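Local coordinates for ADP-dependent L-serine kinase SerK (Thermococcus kodakarensis KOD1, PDB 5X0J), which catalyses the ADP-dependent phosphorylation of free L-serine to O-phospho-L-serine, the first step from serine to cysteine, with magnesium as cofactor, at residues Q31-E36 with S219-R224; K27-L32 with M64-D69; A142-K147 with D184-M189; P104-D109 with I194-I199. The protein carries 1 engineered substitution. One frame throughout, in Å; residues are numbered along the deposited sequence. Where two conformers were deposited one is given.

Contact 1. Residues Q31-E36 with S219-R224; sequences QLVQKE and SPKTTR. With SEP (phosphoserine), chain C; AMP (adenosine monophosphate), chain B.
Ser219 turns its CA to the amide oxygen of Gln31, whose extended chain sets OE1 3.5 Å from that carbon; the serine hydroxyl is held by Arg200. Pro220 supplies the apolar part of the contact. Its ring carbon CG packs against Gln31 CB and Leu32 O, while Pro220 CB meets Val33 CG2 at 3.6 Å; with Val33 CG1 anti to the backbone N (chi1 -178°), CG2 is the branch left to meet the proline. Pro220 CA also makes a CA-H...O contact with Gln31 O, 3.3 Å away. Lys221 follows in the type II turn of Ser219-Thr222, and here the loop enters the phosphoserine site, facing the first turn of helix 34-47. Its N gives a hydrogen bond to a water lying between Gln31 O and phosphoserine O2P. The lysine chain bends at chi2 (-64°) and brings NZ to 2.7 Å from Glu36 OE1, a salt bridge met on the anti side of the carboxylate. Lys221 NZ also donates to phosphoserine O1P at 2.9 Å and pairs with Glu4. Replacing Glu36 by alanine would probably cost Lys221 NZ a carboxylate partner beside the phosphate and leave Val3 N without the acceptor that Glu36 OE2 provides. Thr222 OG1 closes back on Ser219 O at 2.7 Å, from well above the carbonyl plane. Thr223 OG1 accepts a hydrogen bond from the phosphoserine amino N at 2.9 Å.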
# COMPACT_ATOMS: atom_id res chain seq x y z
N GLN A 31 4.20 4.35 4.90
CA GLN A 31 5.03 5.09 3.95
C GLN A 31 4.48 5.08 2.52
O GLN A 31 3.50 4.38 2.21
CB GLN A 31 6.44 4.50 3.95
CG GLN A 31 7.19 4.67 5.27
CD GLN A 31 8.48 3.90 5.33
OE1 GLN A 31 8.57 2.77 4.85
NE2 GLN A 31 9.50 4.49 5.92
N LEU A 32 5.11 5.87 1.66
CA LEU A 32 4.70 6.08 0.27
C LEU A 32 5.60 5.36 -0.73
O LEU A 32 6.74 5.07 -0.42
CB LEU A 32 4.71 7.58 -0.06
CG LEU A 32 3.95 8.50 0.89
CD1 LEU A 32 3.96 9.93 0.37
CD2 LEU A 32 2.51 8.02 1.08
N VAL A 33 5.04 5.05 -1.89
CA VAL A 33 5.73 4.59 -3.10
C VAL A 33 5.76 5.78 -4.05
O VAL A 33 4.70 6.36 -4.38
CB VAL A 33 4.94 3.43 -3.75
CG1 VAL A 33 5.67 2.91 -5.00
CG2 VAL A 33 4.70 2.32 -2.73
N GLN A 34 6.96 6.16 -4.50
CA GLN A 34 7.11 7.37 -5.31
C GLN A 34 6.27 7.36 -6.58
O GLN A 34 5.63 8.36 -6.89
CB GLN A 34 8.58 7.63 -5.67
CG GLN A 34 8.76 8.86 -6.54
CD GLN A 34 10.17 9.38 -6.55
OE1 GLN A 34 10.83 9.40 -5.52
NE2 GLN A 34 10.63 9.83 -7.71
N LYS A 35 6.27 6.26 -7.31
CA LYS A 35 5.49 6.19 -8.56
C LYS A 35 3.98 6.31 -8.34
O LYS A 35 3.27 6.78 -9.21
CB LYS A 35 5.77 4.91 -9.32
CG LYS A 35 7.17 4.80 -9.88
CD LYS A 35 7.44 5.67 -11.08
CE LYS A 35 8.63 5.12 -11.85
NZ LYS A 35 9.08 6.06 -12.90
N GLU A 36 3.50 5.85 -7.18
CA GLU A 36 2.08 5.98 -6.82
C GLU A 36 1.74 7.45 -6.55
O GLU A 36 0.72 7.96 -7.01
CB GLU A 36 1.78 5.10 -5.61
CG GLU A 36 0.33 5.01 -5.14
CD GLU A 36 -0.53 4.04 -5.92
OE1 GLU A 36 -1.29 3.28 -5.27
OE2 GLU A 36 -0.43 4.02 -7.16
N SER A 219 5.82 0.04 6.50
CA SER A 219 6.31 0.17 5.13
C SER A 219 5.10 0.35 4.18
O SER A 219 3.96 0.08 4.56
CB SER A 219 7.16 -1.06 4.76
OG SER A 219 6.36 -2.20 4.54
N PRO A 220 5.36 0.82 2.95
CA PRO A 220 4.23 1.12 2.05
C PRO A 220 3.32 -0.08 1.80
O PRO A 220 3.77 -1.23 1.73
CB PRO A 220 4.91 1.58 0.76
CG PRO A 220 6.26 2.03 1.18
CD PRO A 220 6.64 1.12 2.30
N LYS A 221 2.02 0.21 1.68
CA LYS A 221 1.01 -0.75 1.25
C LYS A 221 0.87 -1.96 2.19
O LYS A 221 0.44 -3.03 1.79
CB LYS A 221 1.30 -1.20 -0.19
CG LYS A 221 1.39 -0.07 -1.21
CD LYS A 221 0.07 0.66 -1.36
CE LYS A 221 0.13 1.61 -2.53
NZ LYS A 221 -1.17 2.31 -2.75
N THR A 222 1.25 -1.78 3.45
CA THR A 222 1.12 -2.84 4.43
C THR A 222 -0.33 -3.26 4.63
O THR A 222 -0.63 -4.45 4.65
CB THR A 222 1.79 -2.43 5.76
OG1 THR A 222 3.21 -2.37 5.55
CG2 THR A 222 1.48 -3.40 6.89
N THR A 223 -1.23 -2.29 4.76
CA THR A 223 -2.65 -2.59 4.93
C THR A 223 -3.40 -2.58 3.60
O THR A 223 -3.18 -1.72 2.76
CB THR A 223 -3.33 -1.57 5.85
OG1 THR A 223 -3.20 -0.27 5.28
CG2 THR A 223 -2.72 -1.57 7.23
N ARG A 224 -4.25 -3.58 3.42
CA ARG A 224 -5.21 -3.60 2.33
C ARG A 224 -6.57 -3.78 2.97
O ARG A 224 -6.98 -4.88 3.29
CB ARG A 224 -4.91 -4.74 1.33
CG ARG A 224 -5.90 -4.80 0.18
CD ARG A 224 -5.46 -5.77 -0.91
NE ARG A 224 -5.52 -7.18 -0.53
CZ ARG A 224 -6.61 -7.94 -0.50
NH1 ARG A 224 -7.80 -7.45 -0.81
NH2 ARG A 224 -6.52 -9.22 -0.14
N SEP C . -4.06 1.49 3.20
CA SEP C . -4.36 1.22 1.77
CB SEP C . -3.05 0.89 1.04
OG SEP C . -2.15 1.99 1.18
C SEP C . -5.39 0.13 1.64
O SEP C . -5.53 -0.48 0.56
OXT SEP C . -6.11 -0.18 2.61
P SEP C . -2.43 3.40 0.43
O1P SEP C . -3.22 3.04 -0.82
O2P SEP C . -1.04 3.88 0.16
O3P SEP C . -3.18 4.24 1.43
P AMP B . -3.73 6.17 -2.24
O1P AMP B . -4.21 7.61 -2.32
O2P AMP B . -2.56 5.99 -1.29
O3P AMP B . -4.87 5.22 -2.02
O5' AMP B . -3.11 5.82 -3.68
C5' AMP B . -3.41 6.57 -4.86
C4' AMP B . -4.89 6.45 -5.19
O4' AMP B . -5.27 7.54 -6.01
C3' AMP B . -5.32 5.22 -6.01
O3' AMP B . -6.41 4.59 -5.36
C2' AMP B . -5.79 5.73 -7.38
O2' AMP B . -6.85 4.96 -7.94
C1' AMP B . -6.21 7.10 -6.95
N9 AMP B . -6.35 8.13 -8.00
C8 AMP B . -5.71 8.23 -9.18
N7 AMP B . -6.09 9.34 -9.85
C5 AMP B . -6.99 9.96 -9.07
C6 AMP B . -7.80 11.19 -9.18
N6 AMP B . -7.70 11.97 -10.27
N1 AMP B . -8.62 11.48 -8.14
C2 AMP B . -8.72 10.70 -7.04
N3 AMP B . -8.02 9.57 -6.88
C4 AMP B . -7.16 9.17 -7.85
O HOH W 1 1.16 2.86 1.35

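Contact 2. Residues K27-L32 with M64-D69; sequences KPHQQL and MYLIVD. Engineered in segment 27-32: Gln30 (natural residue Glu). With MG (magnesium ion), chain D; SEP (phosphoserine), chain C.
His29 sets its ring obliquely against Leu66, CD1 lying 3.5 Å from ND1, beside the short parallel bridge of Lys27 with Leu66 that adds strand 26-27 to the edge of the mixed sheet in the ParB-like N-terminal domain. Lys27 N donates to Tyr65 O at 2.7 Å, and Ile67 N returns a nearly straight bond to Lys27 O at 3.0 Å. Beyond the bridge, Ile67 CD1 covers Pro28. With His29 CG set between the backbone N and the carbonyl carbon (chi1 73°), the ring is brought against Leu66 and its edge toward Val68 O; NE2 is paired with Thr223 OG1. Were His29 an alanine, that threonine hydroxyl would probably lose its ring partner and a gap would open beside Leu66 CD1. Gln30, engineered from the natural glutamate at the inferred active-site position, lays NE2 2.7 Å from phosphoserine OG in a weak, bent hydrogen bond, while its OE1 is held by Thr223 N. At the amino end of the phosphoserine, Val68 O takes the amino N at 2.7 Å. Val68 and Asp69 form a classic bulge opposite Leu55, and Asp69 OD1 binds the magnesium ion at 2.1 Å, sharing it with phosphoserine O1P.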
# COMPACT_ATOMS: atom_id res chain seq x y z
N LYS A 27 -4.16 11.23 9.75
CA LYS A 27 -2.96 10.66 10.31
C LYS A 27 -2.52 9.44 9.48
O LYS A 27 -3.25 8.45 9.44
CB LYS A 27 -3.24 10.26 11.75
CG LYS A 27 -2.01 9.92 12.56
CD LYS A 27 -2.36 9.84 14.03
CE LYS A 27 -1.12 9.67 14.89
NZ LYS A 27 -1.47 9.73 16.34
N PRO A 28 -1.34 9.52 8.82
CA PRO A 28 -0.88 8.35 8.05
C PRO A 28 -0.46 7.21 8.97
O PRO A 28 -0.05 7.43 10.10
CB PRO A 28 0.32 8.91 7.29
CG PRO A 28 0.87 9.92 8.22
CD PRO A 28 -0.31 10.57 8.87
N HIS A 29 -0.65 5.98 8.51
CA HIS A 29 -0.08 4.80 9.14
C HIS A 29 0.97 4.04 8.35
O HIS A 29 1.47 3.02 8.82
CB HIS A 29 -1.19 3.86 9.62
CG HIS A 29 -1.91 3.12 8.52
ND1 HIS A 29 -3.08 3.57 7.95
CD2 HIS A 29 -1.65 1.92 7.94
CE1 HIS A 29 -3.50 2.69 7.06
NE2 HIS A 29 -2.65 1.69 7.03
N GLN A 30 1.33 4.52 7.17
CA GLN A 30 2.36 3.84 6.37
C GLN A 30 3.05 4.79 5.40
O GLN A 30 2.59 5.91 5.15
CB GLN A 30 1.83 2.54 5.70
CG GLN A 30 0.57 2.66 4.88
CD GLN A 30 -0.10 1.33 4.58
OE1 GLN A 30 -0.01 0.36 5.36
NE2 GLN A 30 -0.82 1.28 3.47
N GLN A 31 4.20 4.35 4.90
CA GLN A 31 5.03 5.09 3.95
C GLN A 31 4.48 5.08 2.52
O GLN A 31 3.50 4.38 2.21
CB GLN A 31 6.44 4.50 3.95
CG GLN A 31 7.19 4.67 5.27
CD GLN A 31 8.48 3.90 5.33
OE1 GLN A 31 8.57 2.77 4.85
NE2 GLN A 31 9.50 4.49 5.92
N LEU A 32 5.11 5.87 1.66
CA LEU A 32 4.70 6.08 0.27
C LEU A 32 5.60 5.36 -0.73
O LEU A 32 6.74 5.07 -0.42
CB LEU A 32 4.71 7.58 -0.06
CG LEU A 32 3.95 8.50 0.89
CD1 LEU A 32 3.96 9.93 0.37
CD2 LEU A 32 2.51 8.02 1.08
N MET A 64 -8.49 13.39 15.43
CA MET A 64 -7.77 13.05 14.20
C MET A 64 -8.42 11.83 13.59
O MET A 64 -9.03 11.03 14.31
CB MET A 64 -6.31 12.70 14.49
CG MET A 64 -5.43 13.82 15.02
SD MET A 64 -5.13 15.14 13.83
CE MET A 64 -4.06 14.34 12.63
N TYR A 65 -8.23 11.66 12.29
CA TYR A 65 -8.71 10.51 11.54
C TYR A 65 -7.54 9.72 11.01
O TYR A 65 -6.65 10.27 10.37
CB TYR A 65 -9.59 10.99 10.39
CG TYR A 65 -10.91 11.52 10.86
CD1 TYR A 65 -11.96 10.66 11.14
CD2 TYR A 65 -11.10 12.89 11.07
CE1 TYR A 65 -13.18 11.13 11.60
CE2 TYR A 65 -12.32 13.37 11.53
CZ TYR A 65 -13.35 12.48 11.80
OH TYR A 65 -14.57 12.94 12.26
N LEU A 66 -7.52 8.42 11.31
CA LEU A 66 -6.62 7.47 10.67
C LEU A 66 -6.91 7.47 9.18
O LEU A 66 -8.08 7.33 8.79
CB LEU A 66 -6.90 6.07 11.22
CG LEU A 66 -6.14 4.91 10.56
CD1 LEU A 66 -4.63 5.06 10.71
CD2 LEU A 66 -6.65 3.58 11.11
N ILE A 67 -5.88 7.61 8.35
CA ILE A 67 -6.00 7.31 6.92
C ILE A 67 -6.07 5.80 6.77
O ILE A 67 -5.09 5.10 6.99
CB ILE A 67 -4.82 7.88 6.11
CG1 ILE A 67 -4.79 9.41 6.22
CG2 ILE A 67 -4.94 7.48 4.64
CD1 ILE A 67 -3.56 10.06 5.61
N VAL A 68 -7.25 5.29 6.43
CA VAL A 68 -7.45 3.86 6.18
C VAL A 68 -6.91 3.53 4.78
O VAL A 68 -6.14 2.57 4.62
CB VAL A 68 -8.94 3.49 6.37
CG1 VAL A 68 -9.21 2.05 5.96
CG2 VAL A 68 -9.33 3.73 7.82
N ASP A 69 -7.34 4.31 3.79
CA ASP A 69 -6.85 4.21 2.43
C ASP A 69 -6.79 5.61 1.88
O ASP A 69 -7.75 6.38 2.01
CB ASP A 69 -7.80 3.34 1.60
CG ASP A 69 -7.36 3.20 0.16
OD1 ASP A 69 -6.14 3.23 -0.13
OD2 ASP A 69 -8.25 3.05 -0.71
MG MG D . -4.92 3.18 -1.82
N SEP C . -4.06 1.49 3.20
CA SEP C . -4.36 1.22 1.77
CB SEP C . -3.05 0.89 1.04
OG SEP C . -2.15 1.99 1.18
C SEP C . -5.39 0.13 1.64
O SEP C . -5.53 -0.48 0.56
OXT SEP C . -6.11 -0.18 2.61
P SEP C . -2.43 3.40 0.43
O1P SEP C . -3.22 3.04 -0.82
O2P SEP C . -1.04 3.88 0.16
O3P SEP C . -3.18 4.24 1.43
O HOH W 2 -6.72 3.12 -2.97
O HOH W 3 -3.98 3.10 -3.73
O HOH W 4 -5.06 1.04 -1.87

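Contact 3. Residues A142-K147 with D184-M189; sequences ALVGEK and DAREDM
Gly145, just past strand 141-144, is the backbone point nearest to helix 182-190, its CA 7.5 Å from Met189 CA, where the chain starts to turn and Gly145 N is bonded to Lys147 O. Two side chains about one helical turn apart reach across from the helix. Arg186 bends at chi2 (-72°) and then runs out straight; its side chain crosses that of Val144 at about a right angle, and Val144 CG2 sits over one guanidinium face, 3.6 Å from Arg186 NH2. The edge of the same group points NH1 at Gly145 O, in plane but 3.5 Å away, a weak hydrogen bond. The main polar partner of Arg186 is Glu131, in a salt bridge with NH2, to which the glycine carbonyl adds little more than a weak hold at the edge. Met189, modelled in two conformers, in the one described here bends at chi3 (-76°) to lay SD 3.5 Å from Gly145 CA and CE 3.6 Å from Val144 O. In this conformer the thioether lies against the glycine backbone. Val144 further packs on Val197 and Ile199 of the adjacent strand, and Ala185 on Ile194. Lying away from the substrate sites, this is alpha-on-beta packing in the SerK C-terminal domain: helix 182-190 rests against the antiparallel sheet at the end of the hairpin formed by strands 141-144 and 148-151.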
# COMPACT_ATOMS: atom_id res chain seq x y z
N ALA A 142 9.19 -13.08 2.32
CA ALA A 142 9.69 -14.15 1.44
C ALA A 142 9.73 -13.59 0.03
O ALA A 142 8.74 -13.03 -0.44
CB ALA A 142 8.79 -15.37 1.50
N LEU A 143 10.88 -13.73 -0.63
CA LEU A 143 11.05 -13.33 -2.02
C LEU A 143 10.93 -14.59 -2.86
O LEU A 143 11.82 -15.45 -2.80
CB LEU A 143 12.42 -12.67 -2.19
CG LEU A 143 12.91 -12.38 -3.61
CD1 LEU A 143 11.91 -11.50 -4.34
CD2 LEU A 143 14.26 -11.71 -3.54
N VAL A 144 9.83 -14.73 -3.58
CA VAL A 144 9.49 -16.00 -4.22
C VAL A 144 9.12 -15.84 -5.68
O VAL A 144 8.44 -14.90 -6.08
CB VAL A 144 8.38 -16.76 -3.44
CG1 VAL A 144 8.86 -17.08 -2.03
CG2 VAL A 144 7.08 -15.98 -3.40
N GLY A 145 9.65 -16.77 -6.47
CA GLY A 145 9.31 -16.91 -7.88
C GLY A 145 9.85 -18.26 -8.32
O GLY A 145 9.47 -19.28 -7.74
N GLU A 146 10.76 -18.25 -9.29
CA GLU A 146 11.46 -19.48 -9.68
C GLU A 146 12.21 -20.02 -8.47
O GLU A 146 12.15 -21.22 -8.17
CB GLU A 146 12.42 -19.20 -10.84
CG GLU A 146 13.06 -20.45 -11.43
N LYS A 147 12.90 -19.12 -7.78
CA LYS A 147 13.64 -19.42 -6.56
C LYS A 147 12.89 -18.86 -5.34
O LYS A 147 11.92 -18.11 -5.49
CB LYS A 147 15.05 -18.84 -6.65
CG LYS A 147 15.90 -19.49 -7.75
CD LYS A 147 17.31 -18.92 -7.79
N ASP A 184 -2.78 -14.21 -7.57
CA ASP A 184 -2.78 -13.40 -8.79
C ASP A 184 -1.35 -13.10 -9.25
O ASP A 184 -1.07 -13.09 -10.45
CB ASP A 184 -3.52 -12.08 -8.59
CG ASP A 184 -5.02 -12.25 -8.40
OD1 ASP A 184 -5.56 -13.37 -8.51
OD2 ASP A 184 -5.68 -11.24 -8.13
N ALA A 185 -0.46 -12.84 -8.30
CA ALA A 185 0.96 -12.65 -8.60
C ALA A 185 1.52 -13.91 -9.26
O ALA A 185 2.21 -13.81 -10.27
CB ALA A 185 1.74 -12.29 -7.35
N ARG A 186 1.22 -15.07 -8.69
CA ARG A 186 1.67 -16.36 -9.27
C ARG A 186 1.11 -16.57 -10.69
O ARG A 186 1.84 -17.00 -11.57
CB ARG A 186 1.26 -17.53 -8.38
CG ARG A 186 2.00 -17.63 -7.05
CD ARG A 186 3.44 -18.08 -7.21
NE ARG A 186 4.04 -18.46 -5.93
CZ ARG A 186 5.32 -18.84 -5.78
NH1 ARG A 186 6.15 -18.87 -6.82
NH2 ARG A 186 5.76 -19.17 -4.57
N GLU A 187 -0.16 -16.23 -10.90
CA GLU A 187 -0.77 -16.35 -12.23
C GLU A 187 -0.06 -15.46 -13.25
O GLU A 187 0.24 -15.90 -14.36
CB GLU A 187 -2.26 -16.02 -12.18
CG GLU A 187 -3.02 -16.31 -13.48
CD GLU A 187 -4.46 -15.82 -13.47
OE1 GLU A 187 -4.89 -15.16 -12.50
N ASP A 188 0.23 -14.21 -12.87
CA ASP A 188 0.93 -13.27 -13.75
C ASP A 188 2.40 -13.65 -13.97
O ASP A 188 2.96 -13.36 -15.02
CB ASP A 188 0.85 -11.84 -13.21
CG ASP A 188 -0.54 -11.25 -13.32
OD1 ASP A 188 -1.49 -11.99 -13.70
OD2 ASP A 188 -0.68 -10.05 -13.02
N MET A 189 2.99 -14.30 -12.98
CA MET A 189 4.34 -14.83 -13.10
C MET A 189 4.43 -15.88 -14.20
O MET A 189 5.37 -15.86 -14.99
CB MET A 189 4.76 -15.42 -11.76
CG MET A 189 6.24 -15.58 -11.58
SD MET A 189 6.51 -16.22 -9.93
CE MET A 189 6.24 -14.77 -8.91

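Contact 4. Residues P104-D109 with I194-I199; sequences PAFKGD and IDYVFI
Pro104 to Lys107 runs antiparallel to Tyr196-Ile199, the two axes 4.6 Å apart at 168°. Of the backbone bonds, Phe198 N to Pro104 O is the shortest at 2.7 Å, nearly along the C=O axis, and Phe106 N donates to Tyr196 O. Phe106 O is gripped twice, by Asp195 N and Tyr196 N, which makes Asp195-Tyr196 a classic beta bulge; Ala105 with Val197 is the neighbouring non-hydrogen-bonded pair. Charge and polar contacts gather on Asp195. Lys107 NZ forms a salt bridge with Asp195 OD1 at 3.0 Å, on the syn side, and also bonds to Gly192 O; Gly108 N uses the anti lone pair of Asp195 OD2 at 2.8 Å, so both carboxylate oxygens are engaged. The aromatic contacts centre on Phe106, whose chi1 of 66° turns the ring over the opposite strand. Tyr196 CB lies over one face, 3.5 Å from Phe106 CZ, while the two rings, planes 21° apart, are slid until they barely overlap. Phe198 CE1 comes to the edge of the Phe106 ring, 3.7 Å from Phe106 CE2. Among the aliphatic groups, Ala105 CB meets Ile194 CD1 and Val197 CG2. Helix 182-190 packs on Ile194 and Val197, helix 155-170 on Pro104 and Phe198; strand 175-179 pairs with 98-107, and strand 141-144 with 196-199.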
# COMPACT_ATOMS: atom_id res chain seq x y z
N PRO A 104 4.43 -6.58 -2.56
CA PRO A 104 5.27 -5.97 -3.59
C PRO A 104 5.73 -7.04 -4.57
O PRO A 104 5.98 -8.18 -4.16
CB PRO A 104 6.48 -5.41 -2.81
CG PRO A 104 6.12 -5.49 -1.37
CD PRO A 104 5.05 -6.52 -1.22
N ALA A 105 5.85 -6.67 -5.84
CA ALA A 105 6.29 -7.60 -6.88
C ALA A 105 7.04 -6.82 -7.94
O ALA A 105 6.86 -5.62 -8.08
CB ALA A 105 5.10 -8.31 -7.51
N PHE A 106 7.87 -7.52 -8.71
CA PHE A 106 8.59 -6.85 -9.77
C PHE A 106 8.77 -7.68 -11.02
O PHE A 106 8.83 -8.92 -10.96
CB PHE A 106 9.96 -6.32 -9.30
CG PHE A 106 10.95 -7.38 -8.91
CD1 PHE A 106 11.78 -7.96 -9.86
CD2 PHE A 106 11.08 -7.77 -7.59
CE1 PHE A 106 12.71 -8.94 -9.49
CE2 PHE A 106 12.00 -8.74 -7.22
CZ PHE A 106 12.82 -9.32 -8.17
N LYS A 107 8.84 -6.96 -12.13
CA LYS A 107 9.39 -7.47 -13.37
C LYS A 107 10.79 -6.85 -13.46
O LYS A 107 10.93 -5.62 -13.47
CB LYS A 107 8.53 -7.05 -14.56
CG LYS A 107 8.98 -7.61 -15.91
CD LYS A 107 8.66 -9.09 -16.07
CE LYS A 107 9.43 -9.67 -17.24
NZ LYS A 107 9.27 -11.15 -17.34
N GLY A 108 11.80 -7.70 -13.51
CA GLY A 108 13.19 -7.26 -13.57
C GLY A 108 14.15 -8.35 -13.15
O GLY A 108 13.76 -9.50 -12.94
N ASP A 109 15.42 -7.97 -13.00
CA ASP A 109 16.47 -8.95 -12.75
C ASP A 109 16.61 -9.26 -11.26
O ASP A 109 16.97 -8.37 -10.47
CB ASP A 109 17.81 -8.46 -13.28
CG ASP A 109 18.89 -9.50 -13.12
OD1 ASP A 109 18.82 -10.55 -13.79
OD2 ASP A 109 19.79 -9.31 -12.28
N ILE A 194 5.26 -10.67 -14.37
CA ILE A 194 6.22 -10.36 -13.30
C ILE A 194 7.17 -11.53 -13.13
O ILE A 194 6.92 -12.62 -13.63
CB ILE A 194 5.54 -10.07 -11.94
CG1 ILE A 194 4.67 -11.25 -11.48
CG2 ILE A 194 4.73 -8.78 -12.01
CD1 ILE A 194 4.39 -11.19 -9.99
N ASP A 195 8.25 -11.30 -12.38
CA ASP A 195 9.23 -12.33 -12.07
C ASP A 195 9.18 -12.81 -10.61
O ASP A 195 9.27 -14.01 -10.35
CB ASP A 195 10.62 -11.82 -12.44
CG ASP A 195 10.71 -11.46 -13.92
OD1 ASP A 195 10.31 -12.30 -14.76
OD2 ASP A 195 11.15 -10.33 -14.25
N TYR A 196 9.03 -11.89 -9.67
CA TYR A 196 9.11 -12.20 -8.24
C TYR A 196 8.06 -11.44 -7.46
O TYR A 196 7.67 -10.34 -7.85
CB TYR A 196 10.52 -11.90 -7.69
CG TYR A 196 11.44 -13.06 -7.96
CD1 TYR A 196 12.11 -13.18 -9.17
CD2 TYR A 196 11.58 -14.08 -7.02
CE1 TYR A 196 12.90 -14.29 -9.44
CE2 TYR A 196 12.38 -15.19 -7.28
CZ TYR A 196 13.03 -15.28 -8.49
OH TYR A 196 13.80 -16.38 -8.76
N VAL A 197 7.59 -12.05 -6.38
CA VAL A 197 6.67 -11.41 -5.45
C VAL A 197 7.26 -11.53 -4.03
O VAL A 197 7.97 -12.49 -3.73
CB VAL A 197 5.23 -12.00 -5.56
CG1 VAL A 197 5.18 -13.46 -5.14
CG2 VAL A 197 4.24 -11.20 -4.73
N PHE A 198 6.98 -10.54 -3.19
CA PHE A 198 7.41 -10.51 -1.80
C PHE A 198 6.20 -10.79 -0.92
O PHE A 198 5.25 -9.99 -0.90
CB PHE A 198 7.98 -9.14 -1.42
CG PHE A 198 9.31 -8.81 -2.03
CD1 PHE A 198 9.38 -8.30 -3.31
CD2 PHE A 198 10.48 -8.95 -1.30
CE1 PHE A 198 10.61 -7.95 -3.86
CE2 PHE A 198 11.70 -8.60 -1.84
CZ PHE A 198 11.77 -8.09 -3.13
N ILE A 199 6.23 -11.90 -0.19
CA ILE A 199 5.12 -12.33 0.67
C ILE A 199 5.37 -11.88 2.10
O ILE A 199 6.48 -12.03 2.63
CB ILE A 199 4.96 -13.87 0.64
CG1 ILE A 199 4.79 -14.40 -0.79
CG2 ILE A 199 3.83 -14.33 1.56
CD1 ILE A 199 3.59 -13.88 -1.55

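In the fold
Contacts 1 and 2 overlap at Gln31 and Leu32; their centres are 11 Å apart, and both touch the phosphoserine. Contacts 3 and 4 lie in the C-terminal domain, centres 7 Å apart, joined through neighbouring strands 141-144 and 196-199 of one sheet. Along the chain contact 2 closes first; contact 4 then spans contact 3, and the long closure of contact 1 encloses both. Contacts 2 and 3 are 29 Å apart between centres, on opposite sides of the chain's centre. The bound product is thus held between the N-terminal domain and a late loop, with Trp102 also contributing, while contact 4 pairs strands of the C-terminal domain's sheet and contact 3 sets a helix against it.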